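Local coordinates for protein RavA (PDB 6WO6) that is of unknown biochemical activity but is an effector of Legionella pneumophila, probably acting inside host cells during invasion, at residues Leu42-Arg47 / Asp75-Phe80; Ser104-Lys109 / Gln152-Ile157; Lys220-Thr225 / Gln252-Leu257; Leu180-Arg185 / Ser215-Lys220. The protein carries 2 engineered substitutions. All coordinates share one frame; numbering follows the deposited sequence.

Interaction 1. Residues Leu42-Arg47 / Asp75-Phe80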
loop_
_atom_site.group_PDB
_atom_site.type_symbol
_atom_site.label_atom_id
_atom_site.label_comp_id
_atom_site.label_asym_id
_atom_site.label_seq_id
_atom_site.Cartn_x
_atom_site.Cartn_y
_atom_site.Cartn_z
ATOM N N LEU A 42 31.254 15.457 9.355
ATOM C CA LEU A 42 29.894 14.938 9.259
ATOM C C LEU A 42 29.317 15.163 7.865
ATOM O O LEU A 42 28.767 14.240 7.252
ATOM C CB LEU A 42 29.008 15.593 10.320
ATOM C CG LEU A 42 27.517 15.246 10.287
ATOM C CD1 LEU A 42 27.178 14.201 11.342
ATOM C CD2 LEU A 42 26.659 16.498 10.459
ATOM N N VAL A 43 29.441 16.391 7.348
ATOM C CA VAL A 43 28.907 16.709 6.023
ATOM C C VAL A 43 29.552 15.834 4.952
ATOM O O VAL A 43 28.863 15.290 4.074
ATOM C CB VAL A 43 29.098 18.207 5.721
ATOM C CG1 VAL A 43 28.794 18.505 4.262
ATOM C CG2 VAL A 43 28.213 19.041 6.628
ATOM N N LEU A 44 30.877 15.676 5.010
ATOM C CA LEU A 44 31.578 14.911 3.984
ATOM C C LEU A 44 31.220 13.431 4.051
ATOM O O LEU A 44 30.996 12.799 3.012
ATOM C CB LEU A 44 33.087 15.108 4.119
ATOM C CG LEU A 44 33.956 14.378 3.094
ATOM C CD1 LEU A 44 33.549 14.743 1.674
ATOM C CD2 LEU A 44 35.427 14.690 3.323
ATOM N N ALA A 45 31.163 12.858 5.256
ATOM C CA ALA A 45 30.751 11.463 5.376
ATOM C C ALA A 45 29.330 11.267 4.865
ATOM O O ALA A 45 29.035 10.272 4.189
ATOM C CB ALA A 45 30.872 11.000 6.826
ATOM N N SER A 46 28.438 12.216 5.166
ATOM C CA SER A 46 27.058 12.116 4.707
ATOM C C SER A 46 26.982 12.114 3.185
ATOM O O SER A 46 26.281 11.287 2.589
ATOM C CB SER A 46 26.232 13.263 5.290
ATOM O OG SER A 46 26.022 13.080 6.679
ATOM N N ARG A 47 27.698 13.037 2.535
ATOM C CA ARG A 47 27.675 13.080 1.074
ATOM C C ARG A 47 28.294 11.821 0.475
ATOM O O ARG A 47 27.755 11.238 -0.479
ATOM C CB ARG A 47 28.403 14.325 0.574
ATOM C CG ARG A 47 27.787 15.636 1.035
ATOM C CD ARG A 47 28.674 16.794 0.633
ATOM N NE ARG A 47 28.995 16.744 -0.789
ATOM C CZ ARG A 47 30.108 17.240 -1.319
ATOM N NH1 ARG A 47 31.017 17.815 -0.544
ATOM N NH2 ARG A 47 30.317 17.150 -2.624
ATOM N N ASP A 75 36.219 9.489 17.164
ATOM C CA ASP A 75 36.572 10.901 17.074
ATOM C C ASP A 75 37.176 11.221 15.712
ATOM O O ASP A 75 37.183 12.379 15.282
ATOM C CB ASP A 75 37.550 11.284 18.187
ATOM C CG ASP A 75 37.026 12.406 19.066
ATOM O OD1 ASP A 75 35.906 12.895 18.805
ATOM O OD2 ASP A 75 37.735 12.798 20.017
ATOM N N THR A 76 37.688 10.200 15.030
ATOM C CA THR A 76 38.299 10.372 13.722
ATOM C C THR A 76 37.230 10.367 12.630
ATOM O O THR A 76 36.031 10.238 12.893
ATOM C CB THR A 76 39.334 9.279 13.473
ATOM O OG1 THR A 76 38.748 7.998 13.742
ATOM C CG2 THR A 76 40.549 9.480 14.370
ATOM N N PHE A 77 37.674 10.505 11.379
ATOM C CA PHE A 77 36.737 10.505 10.260
ATOM C C PHE A 77 36.122 9.131 10.037
ATOM O O PHE A 77 34.986 9.031 9.555
ATOM C CB PHE A 77 37.437 10.983 8.988
ATOM C CG PHE A 77 36.540 11.026 7.784
ATOM C CD1 PHE A 77 35.704 12.109 7.566
ATOM C CD2 PHE A 77 36.532 9.983 6.868
ATOM C CE1 PHE A 77 34.872 12.152 6.457
ATOM C CE2 PHE A 77 35.702 10.019 5.758
ATOM C CZ PHE A 77 34.872 11.107 5.552
ATOM N N HIS A 78 36.853 8.064 10.370
ATOM C CA HIS A 78 36.321 6.717 10.189
ATOM C C HIS A 78 35.059 6.506 11.013
ATOM O O HIS A 78 34.130 5.818 10.572
ATOM C CB HIS A 78 37.382 5.680 10.553
ATOM C CG HIS A 78 36.895 4.267 10.468
ATOM N ND1 HIS A 78 36.249 3.637 11.511
ATOM C CD2 HIS A 78 36.960 3.361 9.464
ATOM C CE1 HIS A 78 35.938 2.404 11.153
ATOM N NE2 HIS A 78 36.357 2.212 9.915
ATOM N N SER A 79 35.003 7.091 12.213
ATOM C CA SER A 79 33.807 6.986 13.042
ATOM C C SER A 79 32.597 7.593 12.338
ATOM O O SER A 79 31.526 6.973 12.260
ATOM C CB SER A 79 34.053 7.669 14.388
ATOM O OG SER A 79 32.904 7.617 15.214
ATOM N N PHE A 80 32.756 8.814 11.815
ATOM C CA PHE A 80 31.676 9.466 11.085
ATOM C C PHE A 80 31.253 8.645 9.873
ATOM O O PHE A 80 30.053 8.453 9.629
ATOM C CB PHE A 80 32.106 10.868 10.650
ATOM C CG PHE A 80 32.219 11.850 11.778
ATOM C CD1 PHE A 80 33.393 11.959 12.508
ATOM C CD2 PHE A 80 31.154 12.673 12.105
ATOM C CE1 PHE A 80 33.501 12.867 13.548
ATOM C CE2 PHE A 80 31.255 13.583 13.143
ATOM C CZ PHE A 80 32.431 13.681 13.864
#
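Helix 38-51 and the first turns of helix 77-92 come together at Leu42 and Phe80, whose CA atoms lie 6.0 Å apart. Ala45 points straight at the second helix, and both Phe77 and Phe80 meet it. Its methyl, CB, lies 4.0 Å from Phe80 CB and also touches the backbone carbonyl of Phe80. Phe77 reaches Ala45 by another route. CG of Phe77 is anti to the backbone N (chi1 -179°), which sends the ring out across the gap. Its CE1 comes within 4.0 Å of Ala45 N. The same corner of the ring packs on Leu44, with CE1 4.1 Å from Leu44 CD2, and the two side chains cross at about a right angle. Phe80 brings its ring up to the Leu42 backbone obliquely, CD2 standing 3.8 Å from Leu42 CA. Leu42 CB touches the same CD2, at 4.0 Å. Leu33 of helix 30-34 packs against both Leu44 and Phe77 and extends this apolar cluster. Asn34 of that helix accepts a hydrogen bond from Phe77 N. The two segments are thus joined by apolar packing alone, which suggests that the fit of aliphatic groups and rings sets their spacing.

Interaction 2. Residues Ser104-Lys109 / Gln152-Ile157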
loop_
_atom_site.group_PDB
_atom_site.type_symbol
_atom_site.label_atom_id
_atom_site.label_comp_id
_atom_site.label_asym_id
_atom_site.label_seq_id
_atom_site.Cartn_x
_atom_site.Cartn_y
_atom_site.Cartn_z
ATOM N N SER A 104 9.749 -5.374 12.184
ATOM C CA SER A 104 10.491 -5.929 13.312
ATOM C C SER A 104 11.728 -5.093 13.605
ATOM O O SER A 104 11.978 -4.711 14.755
ATOM C CB SER A 104 10.876 -7.383 13.028
ATOM O OG SER A 104 9.742 -8.233 13.060
ATOM N N MET A 105 12.509 -4.786 12.567
ATOM C CA MET A 105 13.690 -3.950 12.746
ATOM C C MET A 105 13.323 -2.589 13.324
ATOM O O MET A 105 14.060 -2.038 14.151
ATOM C CB MET A 105 14.419 -3.801 11.410
ATOM C CG MET A 105 15.291 -2.568 11.292
ATOM S SD MET A 105 16.270 -2.578 9.779
ATOM C CE MET A 105 15.140 -3.389 8.648
ATOM N N ILE A 106 12.178 -2.035 12.918
ATOM C CA ILE A 106 11.781 -0.735 13.453
ATOM C C ILE A 106 11.324 -0.852 14.907
ATOM O O ILE A 106 11.547 0.062 15.711
ATOM C CB ILE A 106 10.701 -0.104 12.552
ATOM C CG1 ILE A 106 11.281 0.139 11.156
ATOM C CG2 ILE A 106 10.159 1.186 13.157
ATOM C CD1 ILE A 106 10.614 1.251 10.390
ATOM N N LEU A 107 10.709 -1.977 15.278
ATOM C CA LEU A 107 10.199 -2.151 16.635
ATOM C C LEU A 107 11.277 -2.613 17.605
ATOM O O LEU A 107 11.257 -2.221 18.777
ATOM C CB LEU A 107 9.046 -3.155 16.645
ATOM C CG LEU A 107 7.753 -2.733 15.954
ATOM C CD1 LEU A 107 6.734 -3.859 15.993
ATOM C CD2 LEU A 107 7.202 -1.477 16.599
ATOM N N GLU A 108 12.215 -3.440 17.144
ATOM C CA GLU A 108 13.326 -3.937 17.958
ATOM C C GLU A 108 14.295 -2.842 18.374
ATOM O O GLU A 108 15.356 -3.169 18.929
ATOM C CB GLU A 108 14.079 -5.034 17.202
ATOM C CG GLU A 108 13.315 -6.342 17.069
ATOM C CD GLU A 108 13.883 -7.238 15.984
ATOM O OE1 GLU A 108 14.823 -6.804 15.282
ATOM O OE2 GLU A 108 13.387 -8.374 15.830
ATOM N N LYS A 109 13.942 -1.582 18.111
ATOM C CA LYS A 109 14.761 -0.425 18.464
ATOM C C LYS A 109 16.147 -0.508 17.832
ATOM O O LYS A 109 17.134 -0.024 18.393
ATOM C CB LYS A 109 14.855 -0.254 19.983
ATOM C CG LYS A 109 13.536 -0.517 20.711
ATOM C CD LYS A 109 13.192 0.587 21.697
ATOM C CE LYS A 109 12.519 1.763 21.006
ATOM N NZ LYS A 109 12.157 2.836 21.975
ATOM N N GLN A 152 4.297 5.018 15.825
ATOM C CA GLN A 152 4.761 5.888 16.903
ATOM C C GLN A 152 6.275 6.050 16.863
ATOM O O GLN A 152 6.786 7.174 16.945
ATOM C CB GLN A 152 4.322 5.346 18.264
ATOM C CG GLN A 152 4.710 6.260 19.418
ATOM C CD GLN A 152 4.568 5.599 20.776
ATOM O OE1 GLN A 152 5.543 5.472 21.521
ATOM N NE2 GLN A 152 3.350 5.185 21.110
ATOM N N ASN A 153 7.006 4.941 16.705
ATOM C CA ASN A 153 8.459 5.026 16.601
ATOM C C ASN A 153 8.863 5.984 15.488
ATOM O O ASN A 153 9.706 6.867 15.689
ATOM C CB ASN A 153 9.053 3.633 16.369
ATOM C CG ASN A 153 9.162 2.822 17.650
ATOM O OD1 ASN A 153 8.551 3.154 18.664
ATOM N ND2 ASN A 153 9.948 1.750 17.606
ATOM N N ILE A 154 8.229 5.858 14.318
ATOM C CA ILE A 154 8.569 6.722 13.192
ATOM C C ILE A 154 8.336 8.183 13.545
ATOM O O ILE A 154 9.096 9.063 13.119
ATOM C CB ILE A 154 7.768 6.314 11.942
ATOM C CG1 ILE A 154 7.979 4.833 11.624
ATOM C CG2 ILE A 154 8.181 7.160 10.752
ATOM C CD1 ILE A 154 9.375 4.509 11.185
ATOM N N ASN A 155 7.305 8.471 14.339
ATOM C CA ASN A 155 7.042 9.858 14.696
ATOM C C ASN A 155 8.046 10.392 15.709
ATOM O O ASN A 155 8.266 11.608 15.762
ATOM C CB ASN A 155 5.615 9.999 15.226
ATOM C CG ASN A 155 4.571 9.802 14.140
ATOM O OD1 ASN A 155 4.602 10.471 13.105
ATOM N ND2 ASN A 155 3.648 8.872 14.364
ATOM N N ASN A 156 8.673 9.514 16.499
ATOM C CA ASN A 156 9.640 9.981 17.484
ATOM C C ASN A 156 10.990 10.280 16.851
ATOM O O ASN A 156 11.684 11.202 17.292
ATOM C CB ASN A 156 9.802 8.948 18.601
ATOM C CG ASN A 156 8.551 8.800 19.445
ATOM O OD1 ASN A 156 7.740 9.722 19.541
ATOM N ND2 ASN A 156 8.389 7.636 20.067
ATOM N N ILE A 157 11.367 9.531 15.819
ATOM C CA ILE A 157 12.685 9.681 15.212
ATOM C C ILE A 157 12.659 10.666 14.051
ATOM O O ILE A 157 13.599 11.443 13.871
ATOM C CB ILE A 157 13.213 8.302 14.777
ATOM C CG1 ILE A 157 13.491 7.438 16.011
ATOM C CG2 ILE A 157 14.462 8.448 13.920
ATOM C CD1 ILE A 157 13.987 6.049 15.694
#
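The contact joins the C-terminal end of helix 102-107 to the last turns of helix 147-157, with Ile106 and Asn153 facing each other. Their CA atoms are 7.4 Å apart. Asn153 points at the first helix and is the polar link between the segments. Its ND2 donates to Ile106 O at 3.0 Å. The bond is somewhat bent, with an N-H...O angle of 146°. The carbonyl oxygen lies almost in the amide plane of Asn153, while the donor is tilted 34° from the carbonyl plane. The first torsion of Asn153 (chi1 -80°), with CG beside its own backbone N, brings ND2 to this oxygen.

This is a side chain serving the end of a helix in an all-helical fold. Ile106 O belongs to the final turn, and the chain leaves helical geometry at Glu108. Lys109 follows with positive phi, so the backbone turns away just beyond the bonded carbonyl. A buried asparagine from another helix supplies an N-H to that oxygen.

The rest of the contact is apolar. The side chains of Ile106 and Asn153 slide past each other in opposite directions, with Ile106 CG2 4.2 Å from Asn153 CB. Ile106 crosses Ile154 at about a right angle, and their CD1 methyls meet at 3.6 Å. The CD1 of Ile154 also lies 3.9 Å from Ile106 CG2, so it touches both branches of Ile106. Lys109 brings its CE to 4.3 Å from Asn153 ND2 at the exposed border. Phe163 and Ala164 of helix 162-181 pack on Ile154, and Leu107 leans on Arg149 and Val150 of helix 147-157.

Interaction 3. Residues Lys220-Thr225 / Gln252-Leu257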
loop_
_atom_site.group_PDB
_atom_site.type_symbol
_atom_site.label_atom_id
_atom_site.label_comp_id
_atom_site.label_asym_id
_atom_site.label_seq_id
_atom_site.Cartn_x
_atom_site.Cartn_y
_atom_site.Cartn_z
ATOM N N LYS A 220 -21.778 -7.190 -2.305
ATOM C CA LYS A 220 -22.075 -6.457 -1.076
ATOM C C LYS A 220 -22.253 -4.965 -1.338
ATOM O O LYS A 220 -23.083 -4.320 -0.689
ATOM C CB LYS A 220 -20.981 -6.691 -0.035
ATOM C CG LYS A 220 -20.836 -8.143 0.398
ATOM C CD LYS A 220 -20.136 -8.249 1.744
ATOM C CE LYS A 220 -19.799 -9.689 2.090
ATOM N NZ LYS A 220 -18.694 -10.217 1.241
ATOM N N LEU A 221 -21.502 -4.405 -2.289
ATOM C CA LEU A 221 -21.683 -3.002 -2.644
ATOM C C LEU A 221 -23.062 -2.769 -3.245
ATOM O O LEU A 221 -23.795 -1.874 -2.813
ATOM C CB LEU A 221 -20.592 -2.558 -3.618
ATOM C CG LEU A 221 -19.235 -2.200 -3.012
ATOM C CD1 LEU A 221 -18.228 -1.873 -4.104
ATOM C CD2 LEU A 221 -19.387 -1.035 -2.052
ATOM N N ALA A 222 -23.431 -3.571 -4.246
ATOM C CA ALA A 222 -24.751 -3.434 -4.855
ATOM C C ALA A 222 -25.860 -3.614 -3.829
ATOM O O ALA A 222 -26.921 -2.989 -3.948
ATOM C CB ALA A 222 -24.914 -4.441 -5.994
ATOM N N LEU A 223 -25.633 -4.446 -2.812
ATOM C CA LEU A 223 -26.680 -4.697 -1.827
ATOM C C LEU A 223 -26.806 -3.556 -0.815
ATOM O O LEU A 223 -27.920 -3.106 -0.522
ATOM C CB LEU A 223 -26.417 -6.023 -1.111
ATOM C CG LEU A 223 -27.447 -6.430 -0.055
ATOM C CD1 LEU A 223 -28.838 -6.514 -0.665
ATOM C CD2 LEU A 223 -27.059 -7.750 0.593
ATOM N N ARG A 224 -25.682 -3.069 -0.274
ATOM C CA ARG A 224 -25.731 -2.170 0.876
ATOM C C ARG A 224 -25.497 -0.700 0.544
ATOM O O ARG A 224 -25.798 0.155 1.383
ATOM C CB ARG A 224 -24.702 -2.600 1.931
ATOM C CG ARG A 224 -24.537 -4.104 2.091
ATOM C CD ARG A 224 -25.681 -4.760 2.850
ATOM N NE ARG A 224 -25.443 -6.193 3.019
ATOM C CZ ARG A 224 -24.862 -6.739 4.084
ATOM N NH1 ARG A 224 -24.465 -5.974 5.091
ATOM N NH2 ARG A 224 -24.680 -8.053 4.143
ATOM N N THR A 225 -24.966 -0.375 -0.631
ATOM C CA THR A 225 -24.694 1.026 -0.951
ATOM C C THR A 225 -26.002 1.797 -1.093
ATOM O O THR A 225 -26.927 1.320 -1.759
ATOM C CB THR A 225 -23.884 1.151 -2.243
ATOM O OG1 THR A 225 -22.717 0.325 -2.165
ATOM C CG2 THR A 225 -23.457 2.594 -2.474
ATOM N N GLN A 252 -19.946 -2.163 -11.482
ATOM C CA GLN A 252 -20.932 -1.566 -12.376
ATOM C C GLN A 252 -21.962 -2.597 -12.831
ATOM O O GLN A 252 -23.162 -2.297 -12.896
ATOM C CB GLN A 252 -20.229 -0.911 -13.566
ATOM C CG GLN A 252 -19.322 0.255 -13.157
ATOM C CD GLN A 252 -18.854 1.094 -14.332
ATOM O OE1 GLN A 252 -19.554 2.005 -14.780
ATOM N NE2 GLN A 252 -17.660 0.794 -14.836
ATOM N N SER A 253 -21.524 -3.829 -13.111
ATOM C CA SER A 253 -22.481 -4.841 -13.543
ATOM C C SER A 253 -23.405 -5.268 -12.405
ATOM O O SER A 253 -24.573 -5.587 -12.648
ATOM C CB SER A 253 -21.752 -6.052 -14.125
ATOM O OG SER A 253 -21.578 -7.058 -13.144
ATOM N N ALA A 254 -22.917 -5.263 -11.161
ATOM C CA ALA A 254 -23.782 -5.605 -10.035
ATOM C C ALA A 254 -24.824 -4.520 -9.797
ATOM O O ALA A 254 -25.994 -4.821 -9.527
ATOM C CB ALA A 254 -22.948 -5.836 -8.776
ATOM N N PHE A 255 -24.419 -3.249 -9.889
ATOM C CA PHE A 255 -25.402 -2.171 -9.837
ATOM C C PHE A 255 -26.441 -2.323 -10.944
ATOM O O PHE A 255 -27.647 -2.159 -10.707
ATOM C CB PHE A 255 -24.708 -0.813 -9.944
ATOM C CG PHE A 255 -24.006 -0.385 -8.687
ATOM C CD1 PHE A 255 -24.514 -0.716 -7.440
ATOM C CD2 PHE A 255 -22.834 0.356 -8.752
ATOM C CE1 PHE A 255 -23.864 -0.314 -6.280
ATOM C CE2 PHE A 255 -22.183 0.758 -7.596
ATOM C CZ PHE A 255 -22.699 0.421 -6.361
ATOM N N ALA A 256 -25.988 -2.640 -12.162
ATOM C CA ALA A 256 -26.916 -2.828 -13.276
ATOM C C ALA A 256 -27.883 -3.974 -13.005
ATOM O O ALA A 256 -29.075 -3.875 -13.318
ATOM C CB ALA A 256 -26.143 -3.079 -14.571
ATOM N N LEU A 257 -27.387 -5.070 -12.427
ATOM C CA LEU A 257 -28.249 -6.211 -12.134
ATOM C C LEU A 257 -29.291 -5.860 -11.083
ATOM O O LEU A 257 -30.450 -6.284 -11.184
ATOM C CB LEU A 257 -27.417 -7.407 -11.673
ATOM C CG LEU A 257 -28.232 -8.598 -11.159
ATOM C CD1 LEU A 257 -29.120 -9.160 -12.257
ATOM C CD2 LEU A 257 -27.324 -9.674 -10.590
#
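Ala222 and Ala254 touch through their methyls, CB to CB at 3.7 Å, where helix 214-224 meets helix 246-265. Ala222 CB lies equally close to Ala254 O, so its methyl rests on backbone as well as side chain. Phe255 covers the other part of Ala222. Its CE1 comes within 3.5 Å of Ala222 CA, and its CD1 is 4.0 Å from Ala222 CB. The ring meets oxygen at its edge. Leu221 O lies near the ring plane, 3.8 Å from Phe255 CE1, and Thr225 OG1 is also near that plane, 4.2 Å from Phe255 CZ. The side chains of Thr225 and Phe255 cross at about a right angle.

Both oxygens are placed by the end of helix 214-224. Thr225 is the first residue to leave helical geometry, and its backbone N still bonds to Leu221 O at 2.9 Å. OG1 of Thr225 stands beside its backbone N (chi1 -52°) and turns back toward the same carbonyl oxygen, tilted from the carbonyl plane. The axes of helix segments 220-224 and 252-257 approach to 8.7 Å and lie at 40° to each other, in broadly the same direction.

Further out, Val234 and Arg230 of helix 230-240 pack on Phe255. Leu290 touches Ala222, and Phe287 touches Ala254. Arg258, a turn beyond Ala254 on its helix, makes weak hydrogen bonds to Ala222 O and Leu223 O.

Small alanines let the two backbones come near each other, while the weakly positive ring edge of Phe255 probably suits the neighbouring oxygens. The contact is therefore mainly apolar, perhaps with a mild electrostatic match at the ring edge.

Interaction 4. Residues Leu180-Arg185 / Ser215-Lys220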
loop_
_atom_site.group_PDB
_atom_site.type_symbol
_atom_site.label_atom_id
_atom_site.label_comp_id
_atom_site.label_asym_id
_atom_site.label_seq_id
_atom_site.Cartn_x
_atom_site.Cartn_y
_atom_site.Cartn_z
ATOM N N LEU A 180 -13.232 -2.329 6.187
ATOM C CA LEU A 180 -14.391 -1.798 5.483
ATOM C C LEU A 180 -14.599 -2.441 4.117
ATOM O O LEU A 180 -15.650 -3.043 3.878
ATOM C CB LEU A 180 -14.264 -0.277 5.343
ATOM C CG LEU A 180 -14.195 0.503 6.657
ATOM C CD1 LEU A 180 -14.364 1.997 6.406
ATOM C CD2 LEU A 180 -15.234 -0.014 7.645
ATOM N N LEU A 181 -13.626 -2.331 3.208
ATOM C CA LEU A 181 -13.832 -2.808 1.843
ATOM C C LEU A 181 -14.092 -4.309 1.808
ATOM O O LEU A 181 -14.973 -4.778 1.078
ATOM C CB LEU A 181 -12.630 -2.454 0.970
ATOM C CG LEU A 181 -12.813 -2.713 -0.527
ATOM C CD1 LEU A 181 -14.065 -2.016 -1.035
ATOM C CD2 LEU A 181 -11.591 -2.254 -1.307
ATOM N N LEU A 182 -13.340 -5.080 2.589
ATOM C CA LEU A 182 -13.516 -6.524 2.653
ATOM C C LEU A 182 -14.529 -6.951 3.707
ATOM O O LEU A 182 -14.615 -8.143 4.015
ATOM C CB LEU A 182 -12.173 -7.207 2.920
ATOM C CG LEU A 182 -11.159 -7.172 1.775
ATOM C CD1 LEU A 182 -9.803 -7.678 2.239
ATOM C CD2 LEU A 182 -11.665 -7.993 0.599
ATOM N N GLY A 183 -15.298 -6.012 4.261
ATOM C CA GLY A 183 -16.270 -6.310 5.287
ATOM C C GLY A 183 -17.689 -6.396 4.750
ATOM O O GLY A 183 -17.934 -6.462 3.543
ATOM N N ASP A 184 -18.643 -6.395 5.683
ATOM C CA ASP A 184 -20.059 -6.465 5.339
ATOM C C ASP A 184 -20.626 -5.139 4.849
ATOM O O ASP A 184 -21.723 -5.130 4.279
ATOM C CB ASP A 184 -20.872 -6.951 6.543
ATOM C CG ASP A 184 -20.648 -8.421 6.846
ATOM O OD1 ASP A 184 -20.400 -9.193 5.897
ATOM O OD2 ASP A 184 -20.726 -8.804 8.034
ATOM N N ARG A 185 -19.922 -4.028 5.050
ATOM C CA ARG A 185 -20.379 -2.710 4.606
ATOM C C ARG A 185 -19.291 -2.027 3.786
ATOM O O ARG A 185 -18.744 -0.999 4.194
ATOM C CB ARG A 185 -20.784 -1.848 5.801
ATOM C CG ARG A 185 -22.028 -2.323 6.538
ATOM C CD ARG A 185 -23.253 -2.286 5.634
ATOM N NE ARG A 185 -23.427 -0.978 5.008
ATOM C CZ ARG A 185 -24.230 -0.024 5.471
ATOM N NH1 ARG A 185 -24.948 -0.233 6.566
ATOM N NH2 ARG A 185 -24.319 1.135 4.833
ATOM N N SER A 215 -15.880 -10.168 -6.923
ATOM C CA SER A 215 -17.277 -10.572 -7.056
ATOM C C SER A 215 -18.034 -10.362 -5.750
ATOM O O SER A 215 -19.122 -9.772 -5.733
ATOM C CB SER A 215 -17.361 -12.031 -7.500
ATOM O OG SER A 215 -16.794 -12.203 -8.785
ATOM N N SER A 216 -17.469 -10.846 -4.640
ATOM C CA SER A 216 -18.117 -10.692 -3.340
ATOM C C SER A 216 -18.242 -9.224 -2.952
ATOM O O SER A 216 -19.292 -8.786 -2.462
ATOM C CB SER A 216 -17.332 -11.466 -2.280
ATOM O OG SER A 216 -17.716 -11.086 -0.972
ATOM N N ILE A 217 -17.172 -8.451 -3.152
ATOM C CA ILE A 217 -17.206 -7.030 -2.819
ATOM C C ILE A 217 -18.259 -6.319 -3.655
ATOM O O ILE A 217 -19.002 -5.472 -3.151
ATOM C CB ILE A 217 -15.811 -6.402 -3.009
ATOM C CG1 ILE A 217 -14.774 -7.133 -2.160
ATOM C CG2 ILE A 217 -15.833 -4.920 -2.662
ATOM C CD1 ILE A 217 -13.350 -6.792 -2.533
ATOM N N ALA A 218 -18.345 -6.656 -4.945
ATOM C CA ALA A 218 -19.322 -6.011 -5.813
ATOM C C ALA A 218 -20.742 -6.368 -5.404
ATOM O O ALA A 218 -21.636 -5.514 -5.434
ATOM C CB ALA A 218 -19.067 -6.398 -7.269
ATOM N N GLY A 219 -20.969 -7.624 -5.014
ATOM C CA GLY A 219 -22.287 -8.009 -4.537
ATOM C C GLY A 219 -22.687 -7.254 -3.284
ATOM O O GLY A 219 -23.797 -6.717 -3.191
ATOM N N LYS A 220 -21.778 -7.190 -2.305
ATOM C CA LYS A 220 -22.075 -6.457 -1.076
ATOM C C LYS A 220 -22.253 -4.965 -1.338
ATOM O O LYS A 220 -23.083 -4.320 -0.689
ATOM C CB LYS A 220 -20.981 -6.691 -0.035
ATOM C CG LYS A 220 -20.836 -8.143 0.398
ATOM C CD LYS A 220 -20.136 -8.249 1.744
ATOM C CE LYS A 220 -19.799 -9.689 2.090
ATOM N NZ LYS A 220 -18.694 -10.217 1.241
#
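Ile217 sets its two branches against Leu181, the last residue of helix 162-181, and Leu182, the first beyond it. Its CG2 meets Leu181 CD1 at 3.8 Å, the two side chains crossing at about a right angle. Its CD1 reaches Leu182 CD2, also at 3.8 Å, in a more slanting approach. CG1 of Ile217 stands beside the backbone N (chi1 -57°) and CG2 beside the carbonyl carbon, which parts the branches between the two leucines. CG2 also lies 3.8 Å from Leu181 O.

One turn further along helix 214-224, Lys220 uses the carbons of its chain. Its CD comes to 3.4 Å from Gly183 O, in the loop after helix 162-181. The next carbon, CE, is 3.9 Å from Asp184 OD1. The chain bends at its last torsion (chi4 71°), and NZ stays 5.1 Å from Asp184 OD1. That is too far for contact, though the opposite charges may still attract weakly.

Ile210 closes over Leu181 and Ile217, and Phe189 and Phe190 add to the apolar cover of Leu181. Arg185 turns to Asp187 in a salt bridge. The arrangement is that of an all-helical fold in which the exit loop of one helix lies along the side of a later one.

Interactions 1 and 2 lie on one side of the chain's centre and interactions 3 and 4 form a pair in the elongated helical chain. The centres of 1 and 3 are about 61 Å apart. Interactions 3 and 4 are adjoining, with centres about 10 Å apart. Both use helix 214-224 and share Lys220, and Arg224 NH1 lies 3.0 Å from Asp184 O where they meet. Interactions 1, 2 and 3 are buried, whereas 4 is partly buried and grades from isoleucine and leucine into a lysine and loop. Interaction 1 is aromatic and aliphatic, and 3 rests on alanines and a ring edge. Among the four, interaction 2 alone has a hydrogen bond between its segments.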